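Local atomic coordinates of DMATS type aromatic prenyltransferase (Micromonospora olivasterospora, PDB entry 6ZRY), a protein that probably transfers a dimethylallyl group to carbon 6 of the tryptophan indole ring, as a DMATS-type aromatic prenyltransferase. Residues 73-78 with 135-140; 79-84 with 92-97; 108-113 with 200-205. One frame throughout, in Å; residues are numbered along the deposited sequence.

Contact 1 of 3, residues 73-78 with 135-140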
loop_
_atom_site.group_PDB
_atom_site.type_symbol
_atom_site.label_atom_id
_atom_site.label_comp_id
_atom_site.label_asym_id
_atom_site.label_seq_id
_atom_site.Cartn_x
_atom_site.Cartn_y
_atom_site.Cartn_z
ATOM N N PRO A 73 14.984 8.668 -3.227
ATOM C CA PRO A 73 13.842 7.915 -2.702
ATOM C C PRO A 73 12.484 8.500 -3.120
ATOM O O PRO A 73 12.363 9.687 -3.267
ATOM C CB PRO A 73 14.004 7.986 -1.175
ATOM C CG PRO A 73 15.476 8.325 -0.983
ATOM C CD PRO A 73 15.818 9.220 -2.161
ATOM N N THR A 74 11.501 7.631 -3.274
ATOM C CA THR A 74 10.120 7.980 -3.606
ATOM C C THR A 74 9.296 7.987 -2.308
ATOM O O THR A 74 9.297 6.994 -1.608
ATOM C CB THR A 74 9.550 7.035 -4.654
ATOM O OG1 THR A 74 10.348 7.111 -5.839
ATOM C CG2 THR A 74 8.117 7.358 -4.999
ATOM N N LEU A 75 8.583 9.067 -2.046
ATOM C CA LEU A 75 7.691 9.183 -0.862
ATOM C C LEU A 75 6.262 8.940 -1.343
ATOM O O LEU A 75 5.888 9.463 -2.404
ATOM C CB LEU A 75 7.937 10.576 -0.275
ATOM C CG LEU A 75 7.074 11.078 0.868
ATOM C CD1 LEU A 75 7.089 10.129 2.057
ATOM C CD2 LEU A 75 7.572 12.458 1.285
ATOM N N ARG A 76 5.492 8.151 -0.609
ATOM C CA ARG A 76 4.080 7.895 -0.963
ATOM C C ARG A 76 3.201 8.014 0.282
ATOM O O ARG A 76 3.696 7.784 1.415
ATOM C CB ARG A 76 3.933 6.532 -1.636
ATOM C CG ARG A 76 4.910 6.308 -2.781
ATOM C CD ARG A 76 6.193 5.603 -2.327
ATOM N NE ARG A 76 5.841 4.428 -1.544
ATOM C CZ ARG A 76 5.248 3.321 -2.047
ATOM N NH1 ARG A 76 5.003 3.221 -3.343
ATOM N NH2 ARG A 76 4.930 2.315 -1.248
ATOM N N ILE A 77 1.947 8.371 0.052
ATOM C CA ILE A 77 0.875 8.346 1.062
ATOM C C ILE A 77 -0.201 7.432 0.515
ATOM O O ILE A 77 -0.669 7.712 -0.608
ATOM C CB ILE A 77 0.293 9.743 1.323
ATOM C CG1 ILE A 77 1.328 10.692 1.916
ATOM C CG2 ILE A 77 -0.919 9.602 2.211
ATOM C CD1 ILE A 77 0.945 12.145 1.846
ATOM N N LEU A 78 -0.616 6.445 1.298
ATOM C CA LEU A 78 -1.827 5.647 1.037
ATOM C C LEU A 78 -2.915 6.153 1.966
ATOM O O LEU A 78 -2.645 6.300 3.154
ATOM C CB LEU A 78 -1.524 4.170 1.289
ATOM C CG LEU A 78 -2.688 3.197 1.070
ATOM C CD1 LEU A 78 -3.001 3.052 -0.409
ATOM C CD2 LEU A 78 -2.364 1.851 1.651
ATOM N N LEU A 135 -0.760 8.620 -3.235
ATOM C CA LEU A 135 -0.111 9.862 -3.726
ATOM C C LEU A 135 1.376 9.570 -3.799
ATOM O O LEU A 135 1.902 9.050 -2.803
ATOM C CB LEU A 135 -0.382 11.015 -2.760
ATOM C CG LEU A 135 -1.845 11.346 -2.463
ATOM C CD1 LEU A 135 -1.954 12.338 -1.330
ATOM C CD2 LEU A 135 -2.536 11.882 -3.678
ATOM N N VAL A 136 2.007 9.812 -4.947
ATOM C CA VAL A 136 3.413 9.405 -5.177
ATOM C C VAL A 136 4.248 10.645 -5.463
ATOM O O VAL A 136 3.949 11.320 -6.443
ATOM C CB VAL A 136 3.512 8.388 -6.310
ATOM C CG1 VAL A 136 4.945 7.942 -6.533
ATOM C CG2 VAL A 136 2.581 7.198 -6.077
ATOM N N PHE A 137 5.266 10.893 -4.647
ATOM C CA PHE A 137 6.108 12.123 -4.673
ATOM C C PHE A 137 7.580 11.767 -4.908
ATOM O O PHE A 137 8.106 10.855 -4.283
ATOM C CB PHE A 137 6.005 12.884 -3.350
ATOM C CG PHE A 137 4.612 13.080 -2.821
ATOM C CD1 PHE A 137 3.614 13.595 -3.624
ATOM C CD2 PHE A 137 4.304 12.776 -1.501
ATOM C CE1 PHE A 137 2.337 13.799 -3.121
ATOM C CE2 PHE A 137 3.034 12.997 -1.000
ATOM C CZ PHE A 137 2.052 13.493 -1.812
ATOM N N ARG A 138 8.246 12.522 -5.761
ATOM C CA ARG A 138 9.707 12.373 -6.003
ATOM C C ARG A 138 10.299 13.742 -6.239
ATOM O O ARG A 138 9.521 14.665 -6.578
ATOM C CB ARG A 138 10.006 11.506 -7.224
ATOM C CG ARG A 138 9.034 10.359 -7.419
ATOM C CD ARG A 138 9.223 9.678 -8.751
ATOM N NE ARG A 138 8.230 8.637 -8.962
ATOM C CZ ARG A 138 8.075 7.953 -10.096
ATOM N NH1 ARG A 138 8.851 8.200 -11.148
ATOM N NH2 ARG A 138 7.138 7.021 -10.172
ATOM N N SER A 139 11.616 13.865 -6.046
ATOM C CA SER A 139 12.423 14.995 -6.556
ATOM C C SER A 139 12.252 15.027 -8.078
ATOM O O SER A 139 12.343 13.961 -8.707
ATOM C CB SER A 139 13.890 14.887 -6.135
ATOM O OG SER A 139 14.456 13.656 -6.568
ATOM N N SER A 140 11.914 16.188 -8.626
ATOM C CA SER A 140 11.954 16.481 -10.079
ATOM C C SER A 140 10.788 15.808 -10.820
ATOM O O SER A 140 10.818 15.830 -12.076
ATOM C CB SER A 140 13.282 16.058 -10.660
ATOM O OG SER A 140 14.335 16.314 -9.734
HETATM O O HOH W 1 12.972 12.097 -4.072
#

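Contact 2 of 3, residues 79-84 with 92-97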
loop_
_atom_site.group_PDB
_atom_site.type_symbol
_atom_site.label_atom_id
_atom_site.label_comp_id
_atom_site.label_asym_id
_atom_site.label_seq_id
_atom_site.Cartn_x
_atom_site.Cartn_y
_atom_site.Cartn_z
ATOM N N GLY A 79 -4.123 6.378 1.480
ATOM C CA GLY A 79 -5.207 6.672 2.422
ATOM C C GLY A 79 -6.536 6.862 1.764
ATOM O O GLY A 79 -6.704 6.459 0.590
ATOM N N GLU A 80 -7.483 7.409 2.529
ATOM C CA GLU A 80 -8.860 7.572 2.074
ATOM C C GLU A 80 -9.430 8.849 2.687
ATOM O O GLU A 80 -8.949 9.290 3.736
ATOM C CB GLU A 80 -9.714 6.331 2.390
ATOM C CG GLU A 80 -9.865 6.027 3.863
ATOM C CD GLU A 80 -10.710 4.799 4.161
ATOM O OE1 GLU A 80 -11.516 4.389 3.293
ATOM O OE2 GLU A 80 -10.557 4.246 5.260
ATOM N N THR A 81 -10.428 9.380 2.020
ATOM C CA THR A 81 -11.231 10.536 2.449
ATOM C C THR A 81 -12.522 10.006 3.050
ATOM O O THR A 81 -13.320 9.391 2.319
ATOM C CB THR A 81 -11.540 11.487 1.303
ATOM O OG1 THR A 81 -10.395 11.683 0.453
ATOM C CG2 THR A 81 -12.025 12.825 1.828
ATOM N N LEU A 82 -12.737 10.249 4.333
ATOM C CA LEU A 82 -13.933 9.748 5.010
ATOM C C LEU A 82 -15.148 10.608 4.570
ATOM O O LEU A 82 -14.952 11.788 4.234
ATOM C CB LEU A 82 -13.703 9.776 6.515
ATOM C CG LEU A 82 -12.616 8.821 7.032
ATOM C CD1 LEU A 82 -12.623 8.790 8.550
ATOM C CD2 LEU A 82 -12.781 7.396 6.488
ATOM N N GLY A 83 -16.330 9.994 4.501
ATOM C CA GLY A 83 -17.587 10.676 4.131
ATOM C C GLY A 83 -18.148 11.504 5.280
ATOM O O GLY A 83 -17.579 11.445 6.416
ATOM N N SER A 84 -19.243 12.251 5.000
ATOM C CA SER A 84 -19.778 13.325 5.880
ATOM C C SER A 84 -20.340 12.707 7.153
ATOM O O SER A 84 -19.888 13.061 8.240
ATOM C CB SER A 84 -20.767 14.236 5.183
ATOM O OG SER A 84 -20.493 15.592 5.520
ATOM N N LEU A 92 -16.239 6.096 -0.160
ATOM C CA LEU A 92 -15.997 5.902 -1.607
ATOM C C LEU A 92 -16.293 7.204 -2.356
ATOM O O LEU A 92 -15.427 7.672 -3.127
ATOM C CB LEU A 92 -16.890 4.748 -2.096
ATOM C CG LEU A 92 -16.995 4.594 -3.597
ATOM C CD1 LEU A 92 -15.632 4.466 -4.233
ATOM C CD2 LEU A 92 -17.877 3.399 -3.959
ATOM N N SER A 93 -17.478 7.778 -2.136
ATOM C CA SER A 93 -17.919 9.042 -2.779
ATOM C C SER A 93 -16.889 10.156 -2.526
ATOM O O SER A 93 -16.447 10.790 -3.505
ATOM C CB SER A 93 -19.263 9.442 -2.279
ATOM O OG SER A 93 -19.745 10.547 -3.009
ATOM N N ALA A 94 -16.487 10.345 -1.269
ATOM C CA ALA A 94 -15.534 11.405 -0.860
ATOM C C ALA A 94 -14.154 11.132 -1.498
ATOM O O ALA A 94 -13.506 12.085 -1.994
ATOM C CB ALA A 94 -15.470 11.501 0.661
ATOM N N THR A 95 -13.693 9.878 -1.490
ATOM C CA THR A 95 -12.365 9.549 -2.024
ATOM C C THR A 95 -12.380 9.763 -3.539
ATOM O O THR A 95 -11.447 10.391 -4.069
ATOM C CB THR A 95 -11.935 8.150 -1.568
ATOM O OG1 THR A 95 -11.927 8.119 -0.138
ATOM C CG2 THR A 95 -10.586 7.782 -2.106
ATOM N N ARG A 96 -13.403 9.263 -4.226
ATOM C CA ARG A 96 -13.493 9.418 -5.690
ATOM C C ARG A 96 -13.631 10.912 -6.022
ATOM O O ARG A 96 -12.952 11.360 -6.957
ATOM C CB ARG A 96 -14.639 8.593 -6.267
ATOM C CG ARG A 96 -14.546 8.445 -7.774
ATOM C CD ARG A 96 -15.837 7.966 -8.397
ATOM N NE ARG A 96 -15.969 8.563 -9.708
ATOM C CZ ARG A 96 -17.053 8.496 -10.461
ATOM N NH1 ARG A 96 -17.060 9.072 -11.647
ATOM N NH2 ARG A 96 -18.126 7.852 -10.028
ATOM N N GLY A 97 -14.435 11.653 -5.243
ATOM C CA GLY A 97 -14.572 13.110 -5.371
ATOM C C GLY A 97 -13.218 13.803 -5.356
ATOM O O GLY A 97 -12.940 14.589 -6.250
#

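Contact 3 of 3, residues 108-113 with 200-205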
loop_
_atom_site.group_PDB
_atom_site.type_symbol
_atom_site.label_atom_id
_atom_site.label_comp_id
_atom_site.label_asym_id
_atom_site.label_seq_id
_atom_site.Cartn_x
_atom_site.Cartn_y
_atom_site.Cartn_z
ATOM N N LEU A 108 -5.632 15.016 -16.417
ATOM C CA LEU A 108 -5.390 13.557 -16.628
ATOM C C LEU A 108 -6.562 12.955 -17.393
ATOM O O LEU A 108 -7.670 13.438 -17.244
ATOM C CB LEU A 108 -5.211 12.855 -15.280
ATOM C CG LEU A 108 -4.196 13.490 -14.335
ATOM C CD1 LEU A 108 -3.996 12.629 -13.100
ATOM C CD2 LEU A 108 -2.872 13.730 -15.034
ATOM N N SER A 109 -6.299 11.945 -18.202
ATOM C CA SER A 109 -7.327 11.095 -18.835
ATOM C C SER A 109 -7.505 9.851 -17.975
ATOM O O SER A 109 -6.491 9.265 -17.579
ATOM C CB SER A 109 -6.949 10.765 -20.258
ATOM O OG SER A 109 -5.538 10.671 -20.389
ATOM N N THR A 110 -8.741 9.490 -17.675
ATOM C CA THR A 110 -9.086 8.389 -16.731
ATOM C C THR A 110 -9.955 7.346 -17.431
ATOM O O THR A 110 -10.692 6.633 -16.732
ATOM C CB THR A 110 -9.810 8.959 -15.511
ATOM O OG1 THR A 110 -11.023 9.539 -16.004
ATOM C CG2 THR A 110 -8.975 9.978 -14.766
ATOM N N SER A 111 -9.852 7.247 -18.752
ATOM C CA SER A 111 -10.713 6.386 -19.593
ATOM C C SER A 111 -10.529 4.914 -19.194
ATOM O O SER A 111 -11.525 4.218 -19.141
ATOM C CB SER A 111 -10.433 6.590 -21.057
ATOM O OG SER A 111 -9.225 5.954 -21.398
ATOM N N ARG A 112 -9.308 4.466 -18.919
ATOM C CA ARG A 112 -9.053 3.045 -18.539
ATOM C C ARG A 112 -9.751 2.742 -17.213
ATOM O O ARG A 112 -10.522 1.776 -17.164
ATOM C CB ARG A 112 -7.557 2.728 -18.447
ATOM C CG ARG A 112 -6.837 2.739 -19.784
ATOM C CD ARG A 112 -5.849 1.587 -19.910
ATOM N NE ARG A 112 -5.162 1.565 -21.203
ATOM C CZ ARG A 112 -4.191 2.392 -21.542
ATOM N NH1 ARG A 112 -3.625 2.294 -22.734
ATOM N NH2 ARG A 112 -3.781 3.320 -20.695
ATOM N N LEU A 113 -9.532 3.574 -16.189
ATOM C CA LEU A 113 -10.210 3.457 -14.870
ATOM C C LEU A 113 -11.734 3.538 -15.079
ATOM O O LEU A 113 -12.465 2.666 -14.551
ATOM C CB LEU A 113 -9.686 4.559 -13.923
ATOM C CG LEU A 113 -10.380 4.649 -12.565
ATOM C CD1 LEU A 113 -10.160 3.368 -11.754
ATOM C CD2 LEU A 113 -9.911 5.866 -11.773
ATOM N N VAL A 200 -4.492 0.677 -10.122
ATOM C CA VAL A 200 -4.184 1.260 -11.458
ATOM C C VAL A 200 -3.738 2.707 -11.293
ATOM O O VAL A 200 -4.119 3.362 -10.280
ATOM C CB VAL A 200 -5.403 1.166 -12.388
ATOM C CG1 VAL A 200 -5.798 -0.284 -12.662
ATOM C CG2 VAL A 200 -6.569 1.950 -11.839
ATOM N N ASP A 201 -2.968 3.210 -12.249
ATOM C CA ASP A 201 -2.682 4.666 -12.315
ATOM C C ASP A 201 -4.020 5.372 -12.563
ATOM O O ASP A 201 -4.886 4.809 -13.318
ATOM C CB ASP A 201 -1.677 4.999 -13.419
ATOM C CG ASP A 201 -0.314 4.334 -13.279
ATOM O OD1 ASP A 201 0.111 4.089 -12.154
ATOM O OD2 ASP A 201 0.303 4.086 -14.299
ATOM N N LEU A 202 -4.223 6.537 -11.967
ATOM C CA LEU A 202 -5.391 7.391 -12.265
ATOM C C LEU A 202 -5.321 7.774 -13.748
ATOM O O LEU A 202 -6.341 7.692 -14.440
ATOM C CB LEU A 202 -5.333 8.628 -11.367
ATOM C CG LEU A 202 -6.487 9.609 -11.529
ATOM C CD1 LEU A 202 -7.819 8.942 -11.254
ATOM C CD2 LEU A 202 -6.307 10.804 -10.627
ATOM N N HIS A 203 -4.129 8.141 -14.202
ATOM C CA HIS A 203 -3.865 8.640 -15.569
ATOM C C HIS A 203 -3.688 7.450 -16.519
ATOM O O HIS A 203 -2.837 6.590 -16.229
ATOM C CB HIS A 203 -2.633 9.548 -15.563
ATOM C CG HIS A 203 -2.320 10.138 -16.888
ATOM N ND1 HIS A 203 -3.287 10.723 -17.674
ATOM C CD2 HIS A 203 -1.153 10.245 -17.569
ATOM C CE1 HIS A 203 -2.733 11.155 -18.797
ATOM N NE2 HIS A 203 -1.426 10.875 -18.753
ATOM N N ASP A 204 -4.441 7.415 -17.611
ATOM C CA ASP A 204 -4.184 6.473 -18.735
ATOM C C ASP A 204 -2.713 6.594 -19.146
ATOM O O ASP A 204 -2.315 7.671 -19.568
ATOM C CB ASP A 204 -5.055 6.774 -19.956
ATOM C CG ASP A 204 -6.540 6.657 -19.708
ATOM O OD1 ASP A 204 -6.928 5.927 -18.773
ATOM O OD2 ASP A 204 -7.302 7.292 -20.466
ATOM N N GLY A 205 -1.948 5.519 -19.034
ATOM C CA GLY A 205 -0.582 5.434 -19.588
ATOM C C GLY A 205 -0.616 4.981 -21.052
ATOM O O GLY A 205 -1.691 4.750 -21.605
HETATM O O HOH W 2 -7.115 5.545 -16.243
#

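Contact 1 of 3, residues 73-78 with 135-140
Phe137 and Leu75 face each other as a hydrogen-bonded antiparallel pair: Phe137 N gives its hydrogen to Leu75 O at 2.7 Å, and Leu75 N returns the bond to Phe137 O at 2.9 Å. Ile77 and Leu135 repeat this pattern, while Arg76 and Val136 between them form a non-hydrogen-bonded pair, where the CA of Arg76 lies 3.1 Å from the O of Leu135. Along the Phe137 side chain, CB passes 3.6 Å from Leu75 O. With chi1 at -47°, CG sits beside the backbone N, and the ring slants over the neighbouring strand. CD2 then meets the branch carbon CG of Leu75 at 4.0 Å. Farther along, CE2 lies 3.6 Å from CD1 of Ile77, a methyl that comes to the ring edge in its plane and also brushes CZ. Large apolar residues suit this face because helices 6-21 and 26-36 lie over it, bringing Leu14 onto Leu75 and Ile77, and Pro28 onto the ring. Were Phe137 an alanine, the CD1 of Ile77 and the CG of Leu75 would probably lose their aromatic neighbour, and a gap would be likely to open under Pro28. On the other face the CG2 of Thr74 rests 3.6 Å from CG1 of Val136, and Thr74 and Arg138 lie alongside each other. Thr74 OG1 bonds to Asn68, and Arg138 NH2 forms a salt bridge with Glu144, though its buried NE has no partner in the model; in the conformer described, Arg76 NE bonds to Ser64. Beyond Thr74 and Arg138, a water accepts from Ser139 N and donates to Pro73 O. The chemistry thus divides the faces of two barrel strands: hydrocarbon against helices on one, polar and charged groups among smaller apolar ones on the other.

Contact 2 of 3, residues 79-84 with 92-97
Thr81 and Thr95 lie beside each other with their side chains running opposite ways, and the two hydroxyls do not pair with each other: Thr95 OG1 takes the backbone N-H of Thr81, and Thr81 OG1 bonds to Leu35 O. The hydrogen bond between segments 79-84 and 92-97, from Thr81 N to Thr95 OG1, is 2.9 Å long with 153° at the hydrogen. A chi1 of -58° makes it possible, holding OG1 of Thr95 beside its own backbone N while the methyl CG2 takes the position anti to that N. The same hydroxyl is also hydrogen-bonded to Asn91 O one turn back in the helix, so a buried oxygen is used twice, and threonine can serve both the helix and the incoming loop. The CG2 of Thr81 approaches the CB of Ala94 at 3.9 Å. The pair sits where strand 71-79 leaves the sheet of the ABBA barrel and the chain turns back through a short loop into helix 88-106. Here Ala94 points its single methyl toward the loop backbone: CB lies 3.4 Å from Thr81 O and 3.6 Å from Leu82 O, with the CA of Gly83 a little farther off. The small side chain suits so close an approach. Glu80 turns only its CB to Thr95 OG1, at 3.8 Å, and sends its extended chain elsewhere, OE2 bonding to Ser52 OG. Leu82 points away from the helix segment and packs on Val39, Ala49 and Trp50, while Gly83 N is held by the side chain of Asn91.

Contact 3 of 3, residues 108-113 with 200-205
Asp204 brings its carboxylate to the start of helix 111-114, where Ser111 and Arg112 receive it. The hydroxyl OG of Ser111 donates to Asp204 OD2 over a distance of 2.5 Å, coming from above the carboxylate plane, and Ser111 N adds a weak bond to the same oxygen. The other oxygen, OD1, accepts Arg112 N at 2.8 Å on its syn side but 28° out of the carboxylate plane, and a water donates to it as well. That water also joins Leu202 O to Leu113 N. Four donors therefore grip the carboxylate, and their hydrogens, together with the helix N terminus, probably favour its negative charge. The Arg112 side chain goes past Asp204 to Gly205, whose O takes a bond from NH2 at 2.7 Å, lying in the guanidinium plane; a weaker one comes from NH1. The backbone of Asp204 is held too: its N donates to Ser109 O at 2.8 Å. His203 contributes ND1 as acceptor for Ser109 N, 3.3 Å away and only 6° out of the ring plane. With CG of His203 anti to its backbone N (chi1 -178°), the ring is set across Leu108, whose CD2 covers one ring face. The packing closes inward on Leu202: its CD2 meets CD1 of Leu108 at 3.8 Å, and its CD1 meets CD2 of Leu113 at the same distance. Leu113 also reaches Val200, and Ala103 and Val147 lie against Leu202, so apolar residues suit this inner side. A loop aspartate here meets the backbone N-H groups at the start of a helix, which have no carbonyl of a preceding turn to bond, and fastens a short outer helix to the end of barrel strand 193-201.

Overall arrangement
All three contacts belong to one curled antiparallel sheet and the helices around it: contact 1 lies within the sheet, and contacts 2 and 3 join helices to the chain at strand ends. Contact 2 follows directly from strand 71-79, nested in the chain loop that contact 1 closes; the segments of contact 3 alternate with those of contact 1. The centres of contact 1 and contact 2 lie about 21 Å apart, those of contact 1 and contact 3 about 18 Å, those of contact 2 and contact 3 about 19 Å. None is itself the substrate pocket, yet Leu78 touches the bound tryptophan, and the side chain of Arg76 comes within about 7 Å of it, that of Glu80 within about 9 Å.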